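Local coordinates for uncharacterized conserved protein YiiM (Geobacillus stearothermophilus, PDB 5YHH) that is a MOSC-domain protein of the hydroxylaminopurine-resistance family that probably binds a molybdenum cofactor and acts as an oxidoreductase, at residues 9-17 and 29-40; 111-122 and 148-159. One frame throughout, in Å; residues are numbered along the deposited sequence.

Contact 1 (9-17 with 29-40) and contact 2 (111-122 with 148-159) both reach the same mixed beta sheet, their centres about 15 Å apart. Contact 1 forms the hairpin at one margin of that sheet, whereas contact 2 pairs two strands deeper in the MOSC domain. They meet directly at the small antiparallel sheet of strands 40-42 and 157-159: V40 N lies 2.9 Å from I159 O, probably a hydrogen bond, and I12 CD1 packs 3.5 Å from I159 CD1. At the far end of contact 2, R122 donates a hydrogen bond to the cysteinesulfonic acid at position 125, a neighbourhood consistent with the putative molybdenum cofactor site.

Contact 1 (9-17 and 29-40); sequences IVSINVGKP and TGIDKTPVAHPV
N13 and P35 meet across the strands with the amide oxygen set against the proline ring, N13 OD1 lying 3.3 Å from P35 CA. With N13 CG anti to the carbonyl carbon (chi1 -47°), the amide brings OD1 to that ring. N13 OD1 also accepts a hydrogen bond from S11 OG, 2.7 Å long. S11 OG rests against P35 CB at 3.4 Å. On the other face V14 CB packs against V36 CG1 at 4.0 Å, while farther along I12 and V40 approach tip to tip through their CG2 methyls. The backbone fixes this pairing: V14 and T34 exchange two N-H...O bonds, and V36 N adds a nearly straight one to I12 O, 2.9 Å long. A water that donates to V36 O and accepts from I12 N extends the connection. Farther toward T29, a weak bond from G30 N to K16 O joins the strands, and K33 NZ turns back to G30 O. In the second shell, T94 and E91 take the N13 ND2 hydrogens, fixing the amide's rotation, and D32 forms a salt bridge with K131. Strands 8-19 and 27-35 thus make an antiparallel beta hairpin at the margin of the mixed sheet.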
loop_
_atom_site.group_PDB
_atom_site.type_symbol
_atom_site.label_atom_id
_atom_site.label_comp_id
_atom_site.label_asym_id
_atom_site.label_seq_id
_atom_site.Cartn_x
_atom_site.Cartn_y
_atom_site.Cartn_z
ATOM N N ILE A 9 -0.477 -12.253 -5.253
ATOM C CA ILE A 9 -0.713 -11.106 -6.130
ATOM C C ILE A 9 -1.685 -11.593 -7.188
ATOM O O ILE A 9 -1.294 -12.295 -8.110
ATOM C CB ILE A 9 0.623 -10.603 -6.807
ATOM C CG1 ILE A 9 1.668 -10.295 -5.748
ATOM C CG2 ILE A 9 0.378 -9.367 -7.682
ATOM C CD1 ILE A 9 3.170 -10.110 -6.282
ATOM N N VAL A 10 -2.968 -11.245 -7.080
ATOM C CA VAL A 10 -3.913 -11.750 -8.083
ATOM C C VAL A 10 -3.809 -10.958 -9.366
ATOM O O VAL A 10 -4.048 -11.507 -10.434
ATOM C CB VAL A 10 -5.401 -11.861 -7.647
ATOM C CG1 VAL A 10 -5.638 -13.139 -6.865
ATOM C CG2 VAL A 10 -5.916 -10.600 -6.959
ATOM N N SER A 11 -3.334 -9.717 -9.289
ATOM C CA SER A 11 -3.176 -8.915 -10.483
ATOM C C SER A 11 -2.031 -7.965 -10.341
ATOM O O SER A 11 -1.818 -7.390 -9.284
ATOM C CB SER A 11 -4.469 -8.144 -10.821
ATOM O OG SER A 11 -4.365 -7.539 -12.102
ATOM N N ILE A 12 -1.258 -7.850 -11.412
ATOM C CA ILE A 12 -0.213 -6.863 -11.511
ATOM C C ILE A 12 -0.752 -5.881 -12.519
ATOM O O ILE A 12 -1.124 -6.272 -13.620
ATOM C CB ILE A 12 1.122 -7.439 -12.042
ATOM C CG1 ILE A 12 1.665 -8.570 -11.148
ATOM C CG2 ILE A 12 2.156 -6.343 -12.204
ATOM C CD1 ILE A 12 2.807 -9.397 -11.889
ATOM N N ASN A 13 -0.780 -4.615 -12.139
ATOM C CA ASN A 13 -1.375 -3.569 -12.933
ATOM C C ASN A 13 -0.321 -2.550 -13.323
ATOM O O ASN A 13 0.432 -2.122 -12.470
ATOM C CB ASN A 13 -2.496 -2.920 -12.123
ATOM C CG ASN A 13 -3.407 -3.965 -11.468
ATOM O OD1 ASN A 13 -3.916 -4.851 -12.149
ATOM N ND2 ASN A 13 -3.587 -3.886 -10.155
ATOM N N VAL A 14 -0.304 -2.139 -14.582
ATOM C CA VAL A 14 0.708 -1.212 -15.059
ATOM C C VAL A 14 0.083 0.048 -15.665
ATOM O O VAL A 14 -0.905 -0.026 -16.418
ATOM C CB VAL A 14 1.644 -1.908 -16.069
ATOM C CG1 VAL A 14 2.553 -0.878 -16.780
ATOM C CG2 VAL A 14 2.483 -2.957 -15.350
ATOM N N GLY A 15 0.639 1.203 -15.305
ATOM C CA GLY A 15 0.164 2.482 -15.825
ATOM C C GLY A 15 1.103 3.121 -16.830
ATOM O O GLY A 15 2.207 2.618 -17.070
ATOM N N LYS A 16 0.655 4.229 -17.428
ATOM C CA LYS A 16 1.477 5.013 -18.369
ATOM C C LYS A 16 2.174 6.169 -17.655
ATOM O O LYS A 16 1.540 6.869 -16.873
ATOM C CB LYS A 16 0.622 5.580 -19.503
ATOM C CG LYS A 16 -0.155 4.528 -20.273
ATOM C CD LYS A 16 -0.520 4.988 -21.701
ATOM C CE LYS A 16 -1.421 3.966 -22.394
ATOM N NZ LYS A 16 -2.744 3.842 -21.685
ATOM N N PRO A 17 3.484 6.365 -17.899
ATOM C CA PRO A 17 4.174 7.584 -17.444
ATOM C C PRO A 17 3.651 8.909 -18.051
ATOM O O PRO A 17 3.171 8.929 -19.195
ATOM C CB PRO A 17 5.626 7.343 -17.888
ATOM C CG PRO A 17 5.799 5.885 -17.823
ATOM C CD PRO A 17 4.450 5.281 -18.187
ATOM N N THR A 29 3.894 8.617 -12.410
ATOM C CA THR A 29 3.100 7.528 -13.008
ATOM C C THR A 29 1.624 7.729 -12.695
ATOM O O THR A 29 1.271 8.215 -11.612
ATOM C CB THR A 29 3.550 6.125 -12.558
ATOM O OG1 THR A 29 4.917 5.913 -12.953
ATOM C CG2 THR A 29 2.662 5.048 -13.205
ATOM N N GLY A 30 0.776 7.392 -13.666
ATOM C CA GLY A 30 -0.652 7.591 -13.534
ATOM C C GLY A 30 -1.286 6.622 -12.540
ATOM O O GLY A 30 -0.834 5.461 -12.389
ATOM N N ILE A 31 -2.335 7.129 -11.874
ATOM C CA ILE A 31 -3.251 6.333 -11.046
ATOM C C ILE A 31 -4.018 5.271 -11.889
ATOM O O ILE A 31 -4.447 4.264 -11.352
ATOM C CB ILE A 31 -4.251 7.271 -10.271
ATOM C CG1 ILE A 31 -4.758 6.607 -8.973
ATOM C CG2 ILE A 31 -5.402 7.768 -11.179
ATOM C CD1 ILE A 31 -3.710 6.689 -7.830
ATOM N N ASP A 32 -4.213 5.513 -13.188
ATOM C CA ASP A 32 -4.846 4.527 -14.062
ATOM C C ASP A 32 -3.804 3.478 -14.438
ATOM O O ASP A 32 -2.818 3.785 -15.106
ATOM C CB ASP A 32 -5.421 5.155 -15.327
ATOM C CG ASP A 32 -6.543 6.173 -15.034
ATOM O OD1 ASP A 32 -7.153 6.152 -13.933
ATOM O OD2 ASP A 32 -6.795 7.010 -15.926
ATOM N N LYS A 33 -4.018 2.264 -13.960
ATOM C CA LYS A 33 -3.160 1.118 -14.253
ATOM C C LYS A 33 -4.040 -0.026 -14.748
ATOM O O LYS A 33 -5.145 -0.211 -14.251
ATOM C CB LYS A 33 -2.386 0.696 -13.004
ATOM C CG LYS A 33 -1.484 1.775 -12.445
ATOM C CD LYS A 33 -0.724 1.286 -11.262
ATOM C CE LYS A 33 0.280 2.299 -10.796
ATOM N NZ LYS A 33 -0.416 3.485 -10.278
ATOM N N THR A 34 -3.549 -0.776 -15.730
ATOM C CA THR A 34 -4.299 -1.870 -16.374
ATOM C C THR A 34 -3.642 -3.196 -15.999
ATOM O O THR A 34 -2.409 -3.281 -16.054
ATOM C CB THR A 34 -4.246 -1.718 -17.904
ATOM O OG1 THR A 34 -4.522 -0.351 -18.244
ATOM C CG2 THR A 34 -5.270 -2.633 -18.601
ATOM N N PRO A 35 -4.449 -4.213 -15.632
ATOM C CA PRO A 35 -3.950 -5.578 -15.414
ATOM C C PRO A 35 -3.170 -6.092 -16.626
ATOM O O PRO A 35 -3.649 -5.939 -17.749
ATOM C CB PRO A 35 -5.222 -6.414 -15.236
ATOM C CG PRO A 35 -6.240 -5.443 -14.696
ATOM C CD PRO A 35 -5.889 -4.084 -15.301
ATOM N N VAL A 36 -1.993 -6.675 -16.406
ATOM C CA VAL A 36 -1.219 -7.292 -17.499
ATOM C C VAL A 36 -1.154 -8.810 -17.313
ATOM O O VAL A 36 -1.367 -9.306 -16.215
ATOM C CB VAL A 36 0.206 -6.699 -17.571
ATOM C CG1 VAL A 36 0.136 -5.177 -17.809
ATOM C CG2 VAL A 36 0.986 -7.024 -16.278
ATOM N N ALA A 37 -0.867 -9.539 -18.392
ATOM C CA ALA A 37 -0.858 -11.001 -18.386
ATOM C C ALA A 37 0.522 -11.537 -18.652
ATOM O O ALA A 37 0.659 -12.569 -19.296
ATOM C CB ALA A 37 -1.798 -11.540 -19.452
ATOM N N HIS A 38 1.560 -10.845 -18.206
ATOM C CA HIS A 38 2.917 -11.286 -18.510
ATOM C C HIS A 38 3.837 -10.966 -17.338
ATOM O O HIS A 38 3.446 -10.228 -16.435
ATOM C CB HIS A 38 3.412 -10.630 -19.806
ATOM C CG HIS A 38 3.288 -9.140 -19.817
ATOM N ND1 HIS A 38 4.131 -8.317 -19.097
ATOM C CD2 HIS A 38 2.432 -8.320 -20.471
ATOM C CE1 HIS A 38 3.787 -7.055 -19.293
ATOM N NE2 HIS A 38 2.760 -7.029 -20.122
ATOM N N PRO A 39 5.048 -11.538 -17.331
ATOM C CA PRO A 39 6.001 -11.221 -16.267
ATOM C C PRO A 39 6.418 -9.756 -16.223
ATOM O O PRO A 39 6.533 -9.113 -17.254
ATOM C CB PRO A 39 7.206 -12.113 -16.596
ATOM C CG PRO A 39 6.598 -13.275 -17.276
ATOM C CD PRO A 39 5.480 -12.710 -18.107
ATOM N N VAL A 40 6.623 -9.251 -15.018
ATOM C CA VAL A 40 6.925 -7.855 -14.789
ATOM C C VAL A 40 8.167 -7.815 -13.892
ATOM O O VAL A 40 8.247 -8.550 -12.907
ATOM C CB VAL A 40 5.719 -7.145 -14.125
ATOM C CG1 VAL A 40 6.056 -5.724 -13.705
ATOM C CG2 VAL A 40 4.457 -7.161 -15.080
HETATM O O HOH W 1 -2.556 -9.187 -13.790
#

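Contact 2 (111-122 and 148-159); sequences AGTALVQVSQPR and GFYFRVLQEGVI
The F151 ring takes V116 CG2 over one face, a CH-pi contact 4.1 Å from the centroid, while the backbone carbon of Q117 lies at its edge; V118 CG2 approaches obliquely, 3.6 Å from F151 CE1. The Y150 ring has P121 O at its edge, in plane, and the Q120 side chain runs alongside with its amide turned 80° from the ring. The guanidinium of R152 carries S119 CB over one face. These groups project from an antiparallel strand pair, 114-121 with 149-153, in the mixed sheet of the MOSC domain.

Q117 and R152 lie side by side. R152 NH1 gives a bent bond of 2.9 Å to Q117 OE1, arriving from above the amide plane; the bend of R152 at chi3 (62°) turns its end back toward the glutamine. A202 O also accepts from NH1, and D62 forms a salt bridge with NH2, so several partners restrain the guanidinium. D62 reaches S119 as well, its backbone oxygen accepting from OG. Near the end of the pair, Q120 NE2 bonds to P121 O, and S204 holds Q120 OE1. R122 leads away to F89 O and to the cysteinesulfonic acid at position 125.

L154 and Q155 both face L115 in a classic beta bulge, where L115 O accepts from both their backbone nitrogens. The chain turns a corner at L154, within the bulge, and goes on to strand 157-159, which meets the type II' turn from A111 to A114. There T113 N donates to V158 O, and Q155 NE2 reaches T113 O. With T113 OG1 placed between its backbone N and carbonyl carbon (chi1 62°), V158 N donates to T113 OG1 at 2.7 Å.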
loop_
_atom_site.group_PDB
_atom_site.type_symbol
_atom_site.label_atom_id
_atom_site.label_comp_id
_atom_site.label_asym_id
_atom_site.label_seq_id
_atom_site.Cartn_x
_atom_site.Cartn_y
_atom_site.Cartn_z
ATOM N N ALA A 111 8.179 -12.621 -3.331
ATOM C CA ALA A 111 7.217 -12.567 -4.412
ATOM C C ALA A 111 7.942 -12.835 -5.696
ATOM O O ALA A 111 8.766 -12.029 -6.108
ATOM C CB ALA A 111 6.558 -11.173 -4.467
ATOM N N GLY A 112 7.676 -13.975 -6.333
ATOM C CA GLY A 112 8.473 -14.357 -7.503
ATOM C C GLY A 112 9.929 -14.517 -7.105
ATOM O O GLY A 112 10.212 -15.126 -6.079
ATOM N N THR A 113 10.845 -13.940 -7.884
ATOM C CA THR A 113 12.253 -13.895 -7.520
ATOM C C THR A 113 12.616 -12.613 -6.698
ATOM O O THR A 113 13.790 -12.358 -6.393
ATOM C CB THR A 113 13.109 -14.012 -8.794
ATOM O OG1 THR A 113 12.842 -12.898 -9.670
ATOM C CG2 THR A 113 12.787 -15.321 -9.530
ATOM N N ALA A 114 11.623 -11.813 -6.334
ATOM C CA ALA A 114 11.849 -10.565 -5.588
ATOM C C ALA A 114 11.648 -10.715 -4.059
ATOM O O ALA A 114 10.970 -11.625 -3.605
ATOM C CB ALA A 114 10.917 -9.439 -6.142
ATOM N N LEU A 115 12.223 -9.789 -3.287
ATOM C CA LEU A 115 11.967 -9.673 -1.841
ATOM C C LEU A 115 11.504 -8.265 -1.558
ATOM O O LEU A 115 12.171 -7.296 -1.955
ATOM C CB LEU A 115 13.213 -9.863 -1.001
ATOM C CG LEU A 115 13.525 -11.182 -0.343
ATOM C CD1 LEU A 115 15.005 -11.132 0.099
ATOM C CD2 LEU A 115 12.570 -11.454 0.821
ATOM N N VAL A 116 10.403 -8.162 -0.831
ATOM C CA VAL A 116 9.774 -6.886 -0.546
ATOM C C VAL A 116 9.455 -6.756 0.946
ATOM O O VAL A 116 9.320 -7.751 1.653
ATOM C CB VAL A 116 8.521 -6.669 -1.399
ATOM C CG1 VAL A 116 8.870 -6.590 -2.894
ATOM C CG2 VAL A 116 7.447 -7.747 -1.135
ATOM N N GLN A 117 9.382 -5.512 1.416
ATOM C CA GLN A 117 9.144 -5.219 2.823
ATOM C C GLN A 117 8.096 -4.131 2.936
ATOM O O GLN A 117 8.194 -3.109 2.254
ATOM C CB GLN A 117 10.415 -4.713 3.511
ATOM C CG GLN A 117 10.283 -4.539 5.039
ATOM C CD GLN A 117 11.574 -4.114 5.709
ATOM O OE1 GLN A 117 12.232 -3.154 5.280
ATOM N NE2 GLN A 117 11.944 -4.814 6.785
ATOM N N VAL A 118 7.156 -4.326 3.856
ATOM C CA VAL A 118 6.112 -3.324 4.142
ATOM C C VAL A 118 6.738 -2.103 4.784
ATOM O O VAL A 118 7.488 -2.228 5.753
ATOM C CB VAL A 118 4.998 -3.918 5.060
ATOM C CG1 VAL A 118 3.923 -2.869 5.391
ATOM C CG2 VAL A 118 4.354 -5.144 4.399
ATOM N N SER A 119 6.437 -0.939 4.229
ATOM C CA SER A 119 7.061 0.330 4.625
ATOM C C SER A 119 6.142 1.362 5.267
ATOM O O SER A 119 6.589 2.160 6.088
ATOM C CB SER A 119 7.690 0.982 3.403
ATOM O OG SER A 119 6.729 1.296 2.416
ATOM N N GLN A 120 4.877 1.374 4.842
ATOM C CA GLN A 120 3.894 2.336 5.318
ATOM C C GLN A 120 2.480 2.002 4.801
ATOM O O GLN A 120 2.336 1.326 3.777
ATOM C CB GLN A 120 4.271 3.739 4.834
ATOM C CG GLN A 120 4.317 3.904 3.319
ATOM C CD GLN A 120 4.349 5.376 2.890
ATOM O OE1 GLN A 120 5.371 5.993 2.993
ATOM N NE2 GLN A 120 3.198 5.932 2.440
ATOM N N PRO A 121 1.437 2.491 5.503
ATOM C CA PRO A 121 0.084 2.543 4.935
ATOM C C PRO A 121 0.038 3.458 3.725
ATOM O O PRO A 121 0.900 4.315 3.558
ATOM C CB PRO A 121 -0.752 3.146 6.083
ATOM C CG PRO A 121 0.093 2.979 7.290
ATOM C CD PRO A 121 1.475 3.158 6.821
ATOM N N ARG A 122 -0.931 3.242 2.854
ATOM C CA ARG A 122 -1.176 4.105 1.720
ATOM C C ARG A 122 -2.243 5.098 2.174
ATOM O O ARG A 122 -3.184 4.741 2.841
ATOM C CB ARG A 122 -1.683 3.266 0.533
ATOM C CG ARG A 122 -2.088 4.056 -0.717
ATOM C CD ARG A 122 -3.567 4.382 -0.772
ATOM N NE ARG A 122 -3.931 5.101 -2.008
ATOM C CZ ARG A 122 -4.258 4.520 -3.172
ATOM N NH1 ARG A 122 -4.306 3.169 -3.306
ATOM N NH2 ARG A 122 -4.550 5.307 -4.213
ATOM N N GLY A 148 -5.019 -0.168 1.987
ATOM C CA GLY A 148 -3.799 -0.785 1.435
ATOM C C GLY A 148 -2.515 -0.167 1.998
ATOM O O GLY A 148 -2.531 0.531 3.003
ATOM N N PHE A 149 -1.389 -0.455 1.354
ATOM C CA PHE A 149 -0.062 -0.199 1.954
ATOM C C PHE A 149 1.011 -0.300 0.872
ATOM O O PHE A 149 0.770 -0.820 -0.232
ATOM C CB PHE A 149 0.242 -1.176 3.111
ATOM C CG PHE A 149 -0.237 -2.618 2.838
ATOM C CD1 PHE A 149 0.513 -3.468 2.072
ATOM C CD2 PHE A 149 -1.464 -3.043 3.276
ATOM C CE1 PHE A 149 0.072 -4.766 1.794
ATOM C CE2 PHE A 149 -1.928 -4.361 2.998
ATOM C CZ PHE A 149 -1.149 -5.199 2.254
ATOM N N TYR A 150 2.201 0.186 1.190
ATOM C CA TYR A 150 3.283 0.125 0.246
ATOM C C TYR A 150 4.333 -0.884 0.706
ATOM O O TYR A 150 4.495 -1.115 1.903
ATOM C CB TYR A 150 3.977 1.487 0.173
ATOM C CG TYR A 150 3.247 2.542 -0.584
ATOM C CD1 TYR A 150 2.388 3.419 0.070
ATOM C CD2 TYR A 150 3.480 2.729 -1.940
ATOM C CE1 TYR A 150 1.756 4.440 -0.614
ATOM C CE2 TYR A 150 2.854 3.748 -2.636
ATOM C CZ TYR A 150 1.983 4.570 -1.975
ATOM O OH TYR A 150 1.369 5.552 -2.659
ATOM N N PHE A 151 5.095 -1.369 -0.270
ATOM C CA PHE A 151 6.342 -2.094 -0.052
ATOM C C PHE A 151 7.523 -1.339 -0.655
ATOM O O PHE A 151 7.417 -0.706 -1.719
ATOM C CB PHE A 151 6.336 -3.433 -0.805
ATOM C CG PHE A 151 5.260 -4.396 -0.407
ATOM C CD1 PHE A 151 5.446 -5.280 0.644
ATOM C CD2 PHE A 151 4.091 -4.490 -1.154
ATOM C CE1 PHE A 151 4.457 -6.219 0.973
ATOM C CE2 PHE A 151 3.114 -5.419 -0.838
ATOM C CZ PHE A 151 3.291 -6.279 0.226
ATOM N N ARG A 152 8.669 -1.477 0.003
ATOM C CA ARG A 152 9.973 -1.211 -0.603
ATOM C C ARG A 152 10.515 -2.534 -1.154
ATOM O O ARG A 152 10.119 -3.628 -0.712
ATOM C CB ARG A 152 10.939 -0.598 0.428
ATOM C CG ARG A 152 11.321 -1.513 1.604
ATOM C CD ARG A 152 12.497 -0.906 2.413
ATOM N NE ARG A 152 12.104 0.386 2.993
ATOM C CZ ARG A 152 11.392 0.545 4.110
ATOM N NH1 ARG A 152 11.035 -0.494 4.847
ATOM N NH2 ARG A 152 11.084 1.761 4.520
ATOM N N VAL A 153 11.414 -2.443 -2.125
ATOM C CA VAL A 153 12.005 -3.623 -2.710
ATOM C C VAL A 153 13.385 -3.839 -2.102
ATOM O O VAL A 153 14.286 -2.998 -2.281
ATOM C CB VAL A 153 12.098 -3.468 -4.224
ATOM C CG1 VAL A 153 12.862 -4.656 -4.820
ATOM C CG2 VAL A 153 10.661 -3.291 -4.807
ATOM N N LEU A 154 13.527 -4.950 -1.374
ATOM C CA LEU A 154 14.804 -5.349 -0.766
ATOM C C LEU A 154 15.715 -6.032 -1.755
ATOM O O LEU A 154 16.944 -5.842 -1.717
ATOM C CB LEU A 154 14.581 -6.284 0.443
ATOM C CG LEU A 154 13.725 -5.692 1.576
ATOM C CD1 LEU A 154 13.570 -6.704 2.730
ATOM C CD2 LEU A 154 14.275 -4.340 2.075
ATOM N N GLN A 155 15.134 -6.870 -2.615
ATOM C CA GLN A 155 15.888 -7.513 -3.692
ATOM C C GLN A 155 15.019 -7.490 -4.960
ATOM O O GLN A 155 13.845 -7.883 -4.962
ATOM C CB GLN A 155 16.386 -8.932 -3.312
ATOM C CG GLN A 155 16.472 -9.934 -4.534
ATOM C CD GLN A 155 16.838 -11.396 -4.190
ATOM O OE1 GLN A 155 17.955 -11.675 -3.768
ATOM N NE2 GLN A 155 15.899 -12.331 -4.417
ATOM N N GLU A 156 15.591 -6.937 -6.024
ATOM C CA GLU A 156 14.921 -6.844 -7.325
ATOM C C GLU A 156 14.649 -8.237 -7.862
ATOM O O GLU A 156 15.375 -9.176 -7.557
ATOM C CB GLU A 156 15.824 -6.079 -8.323
ATOM C CG GLU A 156 15.900 -4.629 -8.016
ATOM C CD GLU A 156 16.683 -3.814 -9.041
ATOM O OE1 GLU A 156 17.581 -4.370 -9.736
ATOM O OE2 GLU A 156 16.366 -2.602 -9.131
ATOM N N GLY A 157 13.597 -8.393 -8.649
ATOM C CA GLY A 157 13.357 -9.667 -9.317
ATOM C C GLY A 157 12.233 -9.562 -10.319
ATOM O O GLY A 157 11.975 -8.473 -10.866
ATOM N N VAL A 158 11.561 -10.689 -10.546
ATOM C CA VAL A 158 10.514 -10.806 -11.551
ATOM C C VAL A 158 9.338 -11.549 -10.924
ATOM O O VAL A 158 9.530 -12.495 -10.166
ATOM C CB VAL A 158 11.012 -11.527 -12.828
ATOM C CG1 VAL A 158 9.886 -11.603 -13.882
ATOM C CG2 VAL A 158 12.260 -10.814 -13.401
ATOM N N ILE A 159 8.131 -11.081 -11.231
ATOM C CA ILE A 159 6.887 -11.680 -10.742
ATOM C C ILE A 159 5.904 -11.847 -11.897
ATOM O O ILE A 159 5.978 -11.135 -12.898
ATOM C CB ILE A 159 6.197 -10.767 -9.694
ATOM C CG1 ILE A 159 6.036 -9.361 -10.253
ATOM C CG2 ILE A 159 6.997 -10.687 -8.413
ATOM C CD1 ILE A 159 5.116 -8.467 -9.413
HETATM O O HOH W 2 16.101 -11.957 -8.025
#